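Long-range contact in Lin2634 protein (Listeria innocua, PDB 3MZO), which is probably a metal-dependent phosphohydrolase of the HD-domain superfamily, related to the 5'-deoxynucleotidase YfbR, and binds calcium in this crystal: residues 137-142 against 163-168. Residues are numbered along the deposited sequence; the frame is centred on the assembly and turned at random. Where two conformers were deposited one is given.
Sequences SDKVDL and YSEALA. With CA (calcium ion), chain K.
Lys139 and Glu165 join two helices of the all-helical HD-domain fold, 129-151 and 158-172; their segments 137-142 and 163-168 run antiparallel, the segment axes 8.8 Å apart at closest approach and 151° between directions. The two side chains cross at about a right angle. Lys139 bends at chi2 (-56°) and then runs extended, bringing NZ in front of the Glu165 carboxylate, where it reaches both oxygens on their syn sides: 3.1 Å from Lys139 NZ to Glu165 OE1 and the same to Glu165 OE2. The ammonium group stands 20° out of the carboxylate plane. Thr169, one turn further along, hydrogen-bonds Glu165 OE2 through OG1, so that oxygen has a second partner and the carboxylate is less able to rotate.

Beneath the salt bridge the helices pack close. Ala166 sets its small methyl against the backbone of the other helix, with CB 3.7 Å from Lys139 O. Leu142 points toward that helix too, its CD2 4.4 Å from Ala166 CB. The same methyl passes crosswise by Glu165, in van der Waals approach only, with CD2 4.1 Å from OE1.

On another side of helix 129-151, Asp138 supplies the final aspartate of the H...HD...D set, binding calcium with His34, His68, Asp69 and a water as the other ligands. Its OD2 also forms a salt bridge with Lys125 NZ, while Asp141 OD2 is hydrogen-bonded to His34 ND1, helping to position that metal ligand. Asp138 OD1 sits 2.6 Å from the calcium ion.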
# COMPACT_ATOMS: atom_id res chain seq x y z
N SER B 137 29.38 -1.53 -8.67
CA SER B 137 28.04 -2.04 -9.00
C SER B 137 26.93 -1.48 -8.11
O SER B 137 25.83 -1.16 -8.56
CB SER B 137 28.06 -3.59 -8.94
OG SER B 137 28.87 -4.12 -9.99
N ASP B 138 27.24 -1.38 -6.81
CA ASP B 138 26.40 -0.74 -5.82
C ASP B 138 26.16 0.75 -6.18
O ASP B 138 25.03 1.24 -6.17
CB ASP B 138 27.09 -0.89 -4.46
CG ASP B 138 26.20 -0.53 -3.28
OD1 ASP B 138 24.97 -0.49 -3.44
OD2 ASP B 138 26.76 -0.32 -2.18
N LYS B 139 27.23 1.47 -6.54
CA LYS B 139 27.08 2.86 -6.96
C LYS B 139 26.32 3.00 -8.27
O LYS B 139 25.58 3.95 -8.45
CB LYS B 139 28.43 3.58 -7.05
CG LYS B 139 29.17 3.74 -5.73
CD LYS B 139 28.35 4.44 -4.65
CE LYS B 139 29.14 4.50 -3.34
NZ LYS B 139 28.47 5.38 -2.40
N VAL B 140 26.50 2.07 -9.19
CA VAL B 140 25.71 2.10 -10.43
C VAL B 140 24.23 1.97 -10.10
O VAL B 140 23.42 2.67 -10.73
CB VAL B 140 26.15 1.07 -11.47
CG1 VAL B 140 25.10 0.93 -12.56
CG2 VAL B 140 27.52 1.46 -12.06
N ASP B 141 23.85 1.11 -9.17
CA ASP B 141 22.41 0.95 -8.87
C ASP B 141 21.88 2.23 -8.22
O ASP B 141 20.79 2.68 -8.53
CB ASP B 141 22.09 -0.26 -8.00
CG ASP B 141 20.58 -0.47 -7.83
OD1 ASP B 141 19.85 -0.50 -8.83
OD2 ASP B 141 20.09 -0.57 -6.68
N LEU B 142 22.67 2.81 -7.33
CA LEU B 142 22.32 4.06 -6.67
C LEU B 142 22.17 5.18 -7.71
O LEU B 142 21.28 6.02 -7.63
CB LEU B 142 23.41 4.39 -5.67
CG LEU B 142 23.16 5.37 -4.54
CD1 LEU B 142 22.01 4.93 -3.62
CD2 LEU B 142 24.46 5.54 -3.77
N TYR B 163 23.17 11.22 -6.94
CA TYR B 163 23.65 10.98 -8.27
C TYR B 163 25.09 11.50 -8.41
O TYR B 163 26.00 10.79 -8.91
CB TYR B 163 22.71 11.67 -9.28
CG TYR B 163 23.16 11.58 -10.72
CD1 TYR B 163 24.00 12.55 -11.27
CD2 TYR B 163 22.75 10.53 -11.53
CE1 TYR B 163 24.41 12.48 -12.60
CE2 TYR B 163 23.15 10.45 -12.86
CZ TYR B 163 23.99 11.42 -13.38
OH TYR B 163 24.39 11.34 -14.70
N SER B 164 25.31 12.71 -7.92
CA SER B 164 26.62 13.35 -7.99
C SER B 164 27.68 12.54 -7.25
O SER B 164 28.78 12.30 -7.77
CB SER B 164 26.52 14.77 -7.46
OG SER B 164 25.61 15.50 -8.26
N GLU B 165 27.34 12.10 -6.04
CA GLU B 165 28.24 11.31 -5.22
C GLU B 165 28.54 9.99 -5.87
O GLU B 165 29.70 9.56 -5.88
CB GLU B 165 27.66 11.08 -3.83
CG GLU B 165 28.58 10.31 -2.83
CD GLU B 165 28.63 8.75 -3.04
OE1 GLU B 165 27.62 8.12 -3.46
OE2 GLU B 165 29.70 8.16 -2.76
N ALA B 166 27.50 9.34 -6.39
CA ALA B 166 27.64 8.04 -7.02
C ALA B 166 28.54 8.14 -8.26
O ALA B 166 29.53 7.41 -8.36
CB ALA B 166 26.25 7.43 -7.35
N LEU B 167 28.27 9.09 -9.15
CA LEU B 167 29.13 9.25 -10.32
C LEU B 167 30.58 9.63 -9.95
O LEU B 167 31.54 9.03 -10.45
CB LEU B 167 28.53 10.27 -11.30
CG LEU B 167 29.15 10.31 -12.71
CD1 LEU B 167 29.19 8.91 -13.46
CD2 LEU B 167 28.41 11.36 -13.52
N ALA B 168 30.75 10.58 -9.03
CA ALA B 168 32.07 10.93 -8.53
C ALA B 168 32.84 9.69 -8.10
O ALA B 168 33.97 9.48 -8.51
CB ALA B 168 31.95 11.91 -7.35
CA CA K . 24.20 -1.37 -1.12
O HOH W 1 25.86 -1.43 0.92